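Local structure of protein CT_858 (Chlamydia trachomatis, 3DPM) at residues L86-Q91 with F98-I103; V112-L117 with L168-P173. The protein probably acts as a serine-type endopeptidase, combining a PDZ domain with a peptidase family S41 domain. All coordinates share one frame; numbering follows the deposited sequence.

Interaction 1: L86-Q91 with F98-I103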
ATOM      1  N   LEU A  86     -29.296   0.002 -12.764  1.00 18.56           N
ATOM      2  CA  LEU A  86     -30.342  -0.251 -13.760  1.00 18.59           C
ATOM      3  C   LEU A  86     -29.585  -0.709 -15.013  1.00 20.63           C
ATOM      4  O   LEU A  86     -28.645  -0.056 -15.460  1.00 20.28           O
ATOM      5  CB  LEU A  86     -31.178   1.000 -14.036  1.00 15.91           C
ATOM      6  CG  LEU A  86     -32.270   1.249 -12.989  1.00 13.95           C
ATOM      7  CD1 LEU A  86     -33.007   2.533 -13.289  1.00 12.30           C
ATOM      8  CD2 LEU A  86     -33.229   0.079 -12.981  1.00 11.69           C
ATOM      9  N   PRO A  87     -29.978  -1.860 -15.577  1.00 22.36           N
ATOM     10  CA  PRO A  87     -29.372  -2.477 -16.765  1.00 22.39           C
ATOM     11  C   PRO A  87     -29.504  -1.752 -18.105  1.00 22.22           C
ATOM     12  O   PRO A  87     -29.944  -2.346 -19.085  1.00 22.62           O
ATOM     13  CB  PRO A  87     -30.035  -3.846 -16.797  1.00 23.41           C
ATOM     14  CG  PRO A  87     -31.430  -3.520 -16.327  1.00 22.70           C
ATOM     15  CD  PRO A  87     -31.166  -2.622 -15.142  1.00 20.82           C
ATOM     16  N   TYR A  88     -29.107  -0.486 -18.161  1.00 22.06           N
ATOM     17  CA  TYR A  88     -29.212   0.270 -19.404  1.00 21.55           C
ATOM     18  C   TYR A  88     -27.983   1.138 -19.634  1.00 21.29           C
ATOM     19  O   TYR A  88     -27.302   1.528 -18.685  1.00 21.94           O
ATOM     20  CB  TYR A  88     -30.466   1.153 -19.379  1.00 22.99           C
ATOM     21  CG  TYR A  88     -31.733   0.390 -19.065  1.00 25.33           C
ATOM     22  CD1 TYR A  88     -32.367   0.521 -17.833  1.00 26.73           C
ATOM     23  CD2 TYR A  88     -32.266  -0.507 -19.984  1.00 27.83           C
ATOM     24  CE1 TYR A  88     -33.505  -0.228 -17.523  1.00 28.88           C
ATOM     25  CE2 TYR A  88     -33.392  -1.261 -19.688  1.00 29.29           C
ATOM     26  CZ  TYR A  88     -34.009  -1.119 -18.458  1.00 31.00           C
ATOM     27  OH  TYR A  88     -35.122  -1.885 -18.167  1.00 32.78           O
ATOM     28  N   THR A  89     -27.691   1.414 -20.903  1.00 19.21           N
ATOM     29  CA  THR A  89     -26.572   2.268 -21.271  1.00 18.42           C
ATOM     30  C   THR A  89     -27.143   3.284 -22.248  1.00 18.29           C
ATOM     31  O   THR A  89     -27.896   2.934 -23.157  1.00 18.23           O
ATOM     32  CB  THR A  89     -25.435   1.495 -21.976  1.00 19.71           C
ATOM     33  OG1 THR A  89     -25.059   0.359 -21.193  1.00 22.35           O
ATOM     34  CG2 THR A  89     -24.220   2.395 -22.148  1.00 17.85           C
ATOM     35  N   VAL A  90     -26.783   4.543 -22.062  1.00 18.40           N
ATOM     36  CA  VAL A  90     -27.291   5.607 -22.910  1.00 21.03           C
ATOM     37  C   VAL A  90     -26.169   6.441 -23.513  1.00 21.07           C
ATOM     38  O   VAL A  90     -25.093   6.559 -22.926  1.00 21.84           O
ATOM     39  CB  VAL A  90     -28.218   6.533 -22.090  1.00 21.63           C
ATOM     40  CG1 VAL A  90     -28.647   7.717 -22.921  1.00 23.61           C
ATOM     41  CG2 VAL A  90     -29.434   5.749 -21.618  1.00 22.82           C
ATOM     42  N   GLN A  91     -26.420   7.007 -24.693  1.00 20.81           N
ATOM     43  CA  GLN A  91     -25.433   7.860 -25.345  1.00 21.27           C
ATOM     44  C   GLN A  91     -26.100   9.158 -25.803  1.00 20.54           C
ATOM     45  O   GLN A  91     -27.179   9.141 -26.398  1.00 19.73           O
ATOM     46  CB  GLN A  91     -24.789   7.137 -26.532  1.00 21.64           C
ATOM     47  CG  GLN A  91     -23.524   7.815 -27.039  1.00 27.01           C
ATOM     48  CD  GLN A  91     -22.883   7.091 -28.224  1.00 31.46           C
ATOM     49  OE1 GLN A  91     -21.820   7.492 -28.713  1.00 33.65           O
ATOM     50  NE2 GLN A  91     -23.527   6.025 -28.690  1.00 31.65           N
ATOM     51  N   PHE A  98     -30.899  11.729 -25.717  1.00 18.29           N
ATOM     52  CA  PHE A  98     -30.362  10.476 -25.178  1.00 17.25           C
ATOM     53  C   PHE A  98     -31.077   9.234 -25.702  1.00 16.93           C
ATOM     54  O   PHE A  98     -32.281   9.049 -25.473  1.00 17.50           O
ATOM     55  CB  PHE A  98     -30.435  10.473 -23.640  1.00 15.30           C
ATOM     56  CG  PHE A  98     -29.856  11.707 -22.994  1.00 16.41           C
ATOM     57  CD1 PHE A  98     -30.574  12.902 -22.976  1.00 15.49           C
ATOM     58  CD2 PHE A  98     -28.589  11.676 -22.416  1.00 15.78           C
ATOM     59  CE1 PHE A  98     -30.039  14.049 -22.394  1.00 16.01           C
ATOM     60  CE2 PHE A  98     -28.039  12.814 -21.830  1.00 15.43           C
ATOM     61  CZ  PHE A  98     -28.766  14.006 -21.819  1.00 16.21           C
ATOM     62  N   TYR A  99     -30.323   8.374 -26.383  1.00 15.58           N
ATOM     63  CA  TYR A  99     -30.869   7.134 -26.928  1.00 14.19           C
ATOM     64  C   TYR A  99     -30.195   5.919 -26.307  1.00 13.99           C
ATOM     65  O   TYR A  99     -28.980   5.913 -26.093  1.00 14.37           O
ATOM     66  CB  TYR A  99     -30.679   7.064 -28.449  1.00 14.13           C
ATOM     67  CG  TYR A  99     -31.266   8.218 -29.228  1.00 14.85           C
ATOM     68  CD1 TYR A  99     -30.502   9.349 -29.511  1.00 13.21           C
ATOM     69  CD2 TYR A  99     -32.594   8.187 -29.664  1.00 15.14           C
ATOM     70  CE1 TYR A  99     -31.041  10.429 -30.208  1.00 16.09           C
ATOM     71  CE2 TYR A  99     -33.150   9.265 -30.362  1.00 17.28           C
ATOM     72  CZ  TYR A  99     -32.364  10.382 -30.630  1.00 17.95           C
ATOM     73  OH  TYR A  99     -32.891  11.442 -31.340  1.00 19.49           O
ATOM     74  N   PHE A 100     -30.986   4.897 -26.004  1.00 12.73           N
ATOM     75  CA  PHE A 100     -30.433   3.672 -25.454  1.00 14.68           C
ATOM     76  C   PHE A 100     -29.570   3.035 -26.547  1.00 15.35           C
ATOM     77  O   PHE A 100     -29.946   3.041 -27.718  1.00 14.53           O
ATOM     78  CB  PHE A 100     -31.553   2.710 -25.055  1.00 13.06           C
ATOM     79  CG  PHE A 100     -32.403   3.211 -23.931  1.00 14.68           C
ATOM     80  CD1 PHE A 100     -33.506   4.022 -24.182  1.00 15.11           C
ATOM     81  CD2 PHE A 100     -32.088   2.897 -22.612  1.00 12.49           C
ATOM     82  CE1 PHE A 100     -34.285   4.514 -23.133  1.00 14.27           C
ATOM     83  CE2 PHE A 100     -32.856   3.384 -21.557  1.00 12.88           C
ATOM     84  CZ  PHE A 100     -33.955   4.192 -21.814  1.00 13.65           C
ATOM     85  N   VAL A 101     -28.413   2.509 -26.168  1.00 15.55           N
ATOM     86  CA  VAL A 101     -27.524   1.874 -27.132  1.00 19.21           C
ATOM     87  C   VAL A 101     -27.217   0.473 -26.646  1.00 21.53           C
ATOM     88  O   VAL A 101     -26.653  -0.344 -27.370  1.00 22.82           O
ATOM     89  CB  VAL A 101     -26.191   2.655 -27.319  1.00 19.10           C
ATOM     90  CG1 VAL A 101     -26.459   3.964 -28.064  1.00 19.32           C
ATOM     91  CG2 VAL A 101     -25.534   2.926 -25.958  1.00 15.71           C
ATOM     92  N   ASP A 102     -27.600   0.192 -25.409  1.00 23.91           N
ATOM     93  CA  ASP A 102     -27.375  -1.130 -24.865  1.00 26.65           C
ATOM     94  C   ASP A 102     -28.346  -1.430 -23.742  1.00 27.12           C
ATOM     95  O   ASP A 102     -28.620  -0.579 -22.901  1.00 26.51           O
ATOM     96  CB  ASP A 102     -25.938  -1.260 -24.377  1.00 30.70           C
ATOM     97  CG  ASP A 102     -25.419  -2.666 -24.512  1.00 34.08           C
ATOM     98  OD1 ASP A 102     -25.820  -3.532 -23.709  1.00 37.77           O
ATOM     99  OD2 ASP A 102     -24.622  -2.915 -25.440  1.00 39.58           O
ATOM    100  N   ILE A 103     -28.867  -2.649 -23.742  1.00 29.86           N
ATOM    101  CA  ILE A 103     -29.818  -3.082 -22.732  1.00 33.26           C
ATOM    102  C   ILE A 103     -29.377  -4.433 -22.192  1.00 36.72           C
ATOM    103  O   ILE A 103     -29.523  -5.455 -22.858  1.00 36.94           O
ATOM    104  CB  ILE A 103     -31.225  -3.188 -23.343  1.00 32.53           C
ATOM    105  CG1 ILE A 103     -31.691  -1.796 -23.776  1.00 32.99           C
ATOM    106  CG2 ILE A 103     -32.193  -3.799 -22.350  1.00 30.27           C
ATOM    107  CD1 ILE A 103     -32.939  -1.797 -24.623  1.00 33.58           C
TER
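Phe100 brings the edge of its ring toward the face of Tyr88 in an offset edge-to-face pair, centroids 5.8 Å apart and planes at 77°. Its side chain can be followed outward from CB, which lies 4.1 Å from Thr89 O. With chi1 at -66°, CG stands beside the backbone N and the ring leans back toward strand 88-91: CD2 comes within 4.0 Å of Val90 CG2, and CE2 reaches 3.9 Å from Tyr88 CB, which lies in the plane of the phenyl ring. Tyr88 also meets Ile103, whose CG2 is 3.9 Å from Tyr88 CE2, while Pro87 CG lies over one tyrosine face. Beyond Phe100, Val90 CG1 packs closely against Phe98 CB at 3.4 Å. The strands are joined by four backbone hydrogen bonds. Thr89 N donates to Asp102 O at 3.0 Å, whereas Thr89 O accepts from Val101 N at 3.1 Å, so that Val101 and Asp102 both face Thr89, the extra residue lying in strand 98-103. On the other face of the sheet, Gln91 NE2 passes Val101 CG1 and hydrogen-bonds to Tyr548 OH. This is an antiparallel beta hairpin interrupted by a classic beta bulge, within the PDZ domain's antiparallel sheet.

Interaction 2: V112-L117 with L168-P173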
ATOM      1  N   VAL A 112     -33.206  -0.816 -28.095  1.00 24.46           N
ATOM      2  CA  VAL A 112     -32.087  -0.002 -28.521  1.00 22.66           C
ATOM      3  C   VAL A 112     -32.662   0.964 -29.543  1.00 22.64           C
ATOM      4  O   VAL A 112     -33.486   0.577 -30.369  1.00 21.65           O
ATOM      5  CB  VAL A 112     -31.000  -0.864 -29.198  1.00 22.90           C
ATOM      6  CG1 VAL A 112     -30.005   0.026 -29.907  1.00 21.92           C
ATOM      7  CG2 VAL A 112     -30.285  -1.727 -28.156  1.00 22.89           C
ATOM      8  N   GLY A 113     -32.241   2.220 -29.488  1.00 21.94           N
ATOM      9  CA  GLY A 113     -32.755   3.185 -30.434  1.00 21.52           C
ATOM     10  C   GLY A 113     -33.794   4.076 -29.793  1.00 21.96           C
ATOM     11  O   GLY A 113     -33.970   5.219 -30.202  1.00 22.63           O
ATOM     12  N   ASP A 114     -34.493   3.557 -28.790  1.00 20.81           N
ATOM     13  CA  ASP A 114     -35.509   4.351 -28.106  1.00 21.68           C
ATOM     14  C   ASP A 114     -34.863   5.603 -27.522  1.00 19.34           C
ATOM     15  O   ASP A 114     -33.682   5.596 -27.187  1.00 17.76           O
ATOM     16  CB  ASP A 114     -36.171   3.528 -26.984  1.00 24.05           C
ATOM     17  CG  ASP A 114     -37.112   2.446 -27.520  1.00 28.50           C
ATOM     18  OD1 ASP A 114     -37.647   1.649 -26.711  1.00 31.37           O
ATOM     19  OD2 ASP A 114     -37.327   2.392 -28.753  1.00 30.17           O
ATOM     20  N   GLU A 115     -35.631   6.682 -27.417  1.00 19.58           N
ATOM     21  CA  GLU A 115     -35.114   7.918 -26.845  1.00 18.24           C
ATOM     22  C   GLU A 115     -35.570   8.012 -25.395  1.00 16.96           C
ATOM     23  O   GLU A 115     -36.735   7.758 -25.087  1.00 16.35           O
ATOM     24  CB  GLU A 115     -35.630   9.140 -27.602  1.00 19.96           C
ATOM     25  CG  GLU A 115     -34.823  10.391 -27.324  1.00 24.28           C
ATOM     26  CD  GLU A 115     -35.570  11.667 -27.661  1.00 29.02           C
ATOM     27  OE1 GLU A 115     -36.275  11.693 -28.692  1.00 32.13           O
ATOM     28  OE2 GLU A 115     -35.446  12.658 -26.900  1.00 32.24           O
ATOM     29  N   LEU A 116     -34.647   8.365 -24.505  1.00 15.30           N
ATOM     30  CA  LEU A 116     -34.969   8.504 -23.093  1.00 14.38           C
ATOM     31  C   LEU A 116     -35.361   9.954 -22.847  1.00 15.27           C
ATOM     32  O   LEU A 116     -34.546  10.863 -23.038  1.00 15.49           O
ATOM     33  CB  LEU A 116     -33.768   8.122 -22.214  1.00  9.95           C
ATOM     34  CG  LEU A 116     -33.938   8.479 -20.727  1.00 10.52           C
ATOM     35  CD1 LEU A 116     -35.093   7.675 -20.121  1.00  5.80           C
ATOM     36  CD2 LEU A 116     -32.631   8.223 -19.974  1.00  5.13           C
ATOM     37  N   LEU A 117     -36.602  10.167 -22.418  1.00 15.80           N
ATOM     38  CA  LEU A 117     -37.102  11.517 -22.180  1.00 18.01           C
ATOM     39  C   LEU A 117     -37.065  11.951 -20.718  1.00 19.75           C
ATOM     40  O   LEU A 117     -36.655  13.074 -20.409  1.00 21.84           O
ATOM     41  CB  LEU A 117     -38.541  11.648 -22.711  1.00 18.55           C
ATOM     42  CG  LEU A 117     -38.788  11.288 -24.182  1.00 20.77           C
ATOM     43  CD1 LEU A 117     -40.258  11.483 -24.519  1.00 21.39           C
ATOM     44  CD2 LEU A 117     -37.923  12.152 -25.088  1.00 20.68           C
ATOM     45  N   LEU A 168     -39.200   5.428 -16.275  1.00 21.94           N
ATOM     46  CA  LEU A 168     -38.411   5.946 -17.379  1.00 20.94           C
ATOM     47  C   LEU A 168     -39.409   6.262 -18.504  1.00 21.19           C
ATOM     48  O   LEU A 168     -40.181   5.392 -18.918  1.00 20.37           O
ATOM     49  CB  LEU A 168     -37.397   4.903 -17.871  1.00 18.92           C
ATOM     50  CG  LEU A 168     -36.320   4.424 -16.887  1.00 18.71           C
ATOM     51  CD1 LEU A 168     -35.481   3.330 -17.543  1.00 13.99           C
ATOM     52  CD2 LEU A 168     -35.450   5.596 -16.443  1.00 15.68           C
ATOM     53  N   LYS A 169     -39.430   7.507 -18.971  1.00 19.86           N
ATOM     54  CA  LYS A 169     -40.318   7.849 -20.071  1.00 19.43           C
ATOM     55  C   LYS A 169     -39.476   7.816 -21.337  1.00 19.15           C
ATOM     56  O   LYS A 169     -38.461   8.503 -21.427  1.00 19.66           O
ATOM     57  CB  LYS A 169     -40.920   9.246 -19.905  1.00 17.92           C
ATOM     58  CG  LYS A 169     -41.920   9.582 -20.997  1.00 16.96           C
ATOM     59  CD  LYS A 169     -42.295  11.053 -21.026  1.00 24.49           C
ATOM     60  CE  LYS A 169     -43.202  11.429 -19.873  1.00 26.65           C
ATOM     61  NZ  LYS A 169     -44.439  10.605 -19.921  1.00 31.62           N
ATOM     62  N   ILE A 170     -39.886   7.011 -22.309  1.00 18.71           N
ATOM     63  CA  ILE A 170     -39.147   6.911 -23.559  1.00 19.93           C
ATOM     64  C   ILE A 170     -40.033   7.186 -24.768  1.00 19.98           C
ATOM     65  O   ILE A 170     -41.252   7.280 -24.659  1.00 20.37           O
ATOM     66  CB  ILE A 170     -38.495   5.500 -23.729  1.00 21.03           C
ATOM     67  CG1 ILE A 170     -39.426   4.553 -24.499  1.00 21.00           C
ATOM     68  CG2 ILE A 170     -38.191   4.904 -22.357  1.00 20.23           C
ATOM     69  CD1 ILE A 170     -40.654   4.157 -23.755  1.00 22.82           C
ATOM     70  N   ARG A 171     -39.397   7.321 -25.923  1.00 21.44           N
ATOM     71  CA  ARG A 171     -40.104   7.557 -27.168  1.00 21.56           C
ATOM     72  C   ARG A 171     -39.622   6.535 -28.191  1.00 21.31           C
ATOM     73  O   ARG A 171     -38.421   6.368 -28.403  1.00 18.86           O
ATOM     74  CB  ARG A 171     -39.843   8.983 -27.669  1.00 23.03           C
ATOM     75  CG  ARG A 171     -40.511   9.323 -28.998  1.00 28.64           C
ATOM     76  CD  ARG A 171     -40.814  10.820 -29.120  1.00 33.52           C
ATOM     77  NE  ARG A 171     -39.609  11.650 -29.096  1.00 40.02           N
ATOM     78  CZ  ARG A 171     -39.589  12.948 -28.779  1.00 43.04           C
ATOM     79  NH1 ARG A 171     -40.717  13.579 -28.450  1.00 42.09           N
ATOM     80  NH2 ARG A 171     -38.438  13.623 -28.790  1.00 40.92           N
ATOM     81  N   ARG A 172     -40.576   5.832 -28.792  1.00 22.72           N
ATOM     82  CA  ARG A 172     -40.294   4.836 -29.817  1.00 24.65           C
ATOM     83  C   ARG A 172     -39.876   5.584 -31.072  1.00 25.07           C
ATOM     84  O   ARG A 172     -40.237   6.747 -31.260  1.00 24.23           O
ATOM     85  CB  ARG A 172     -41.548   4.042 -30.156  1.00 27.90           C
ATOM     86  CG  ARG A 172     -42.275   3.468 -28.983  1.00 31.57           C
ATOM     87  CD  ARG A 172     -41.439   2.435 -28.306  1.00 33.95           C
ATOM     88  NE  ARG A 172     -42.243   1.658 -27.377  1.00 37.99           N
ATOM     89  CZ  ARG A 172     -41.754   0.695 -26.609  1.00 40.84           C
ATOM     90  NH1 ARG A 172     -40.453   0.398 -26.673  1.00 39.12           N
ATOM     91  NH2 ARG A 172     -42.560   0.041 -25.773  1.00 39.12           N
ATOM     92  N   PRO A 173     -39.124   4.921 -31.960  1.00 25.96           N
ATOM     93  CA  PRO A 173     -38.704   5.607 -33.182  1.00 27.44           C
ATOM     94  C   PRO A 173     -39.881   6.090 -34.021  1.00 27.70           C
ATOM     95  O   PRO A 173     -39.781   7.107 -34.705  1.00 28.04           O
ATOM     96  CB  PRO A 173     -37.849   4.556 -33.893  1.00 28.45           C
ATOM     97  CG  PRO A 173     -38.404   3.251 -33.382  1.00 29.25           C
ATOM     98  CD  PRO A 173     -38.600   3.546 -31.922  1.00 27.10           C
TER
HETATM   99  O   HOH W   1     -36.533   6.722 -30.454  1.00 37.66           O
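Glu115 and Arg171 face each other as a hydrogen-bonded pair of an antiparallel beta sheet in the PDZ domain, and a salt bridge joins their side chains. Arg171 NH2 donates to Glu115 OE1 at 2.9 Å, meeting the syn side of the carboxylate 21° out of its plane; a weak bond from Arg171 NE reaches the same oxygen. Both chains leave with CG opposite the backbone N (chi1 -163° for Glu115, 178° for Arg171) and run side by side, the arginine bending at chi3 to turn its guanidinium toward the acid. Leu117 CD2 lies over one guanidinium face, 4.0 Å from Arg171 NH2. Beneath the ion pair, Glu115 and Arg171 exchange two backbone bonds, and Leu117 N adds a third to Lys169 O at 2.7 Å. On the other side of the sheet, Leu116 CD1 packs against Leu168 CD2 at 4.2 Å. Where strand 115-119 begins and strand 165-171 ends, a second salt bridge, with a weak hydrogen bond, links Arg172 NH1 to Asp114 OD1. Its partners are held from outside: Arg111 N donates to Asp114 OD1, and Glu109 pairs with Arg172 NH2. One water donates to both Gly113 O, at 3.0 Å, and Arg171 O, at 2.8 Å.

Overall arrangement
Interactions 1 and 2 have centres about 10 Å apart and come in series along the chain: the hairpin of strands 83-92 and 98-103 is complete before strand 115-119 begins, and 165-171 joins later, after two intervening helices. All four strands belong to one antiparallel sheet within the PDZ domain. The inner strands 98-103 and 115-119 are direct neighbours, with probable hydrogen bonds from Leu116 N to Phe98 O and from Gly113 N to Phe100 O. Strand 177-187 pairs with both 83-92 and 165-171, linking the outer strands again. The two contacts are thus separate seams of a single sheet, with the pairing of 98-103 and 115-119 between them, and the sequence-local hairpin is joined to a strand pairing distant in sequence.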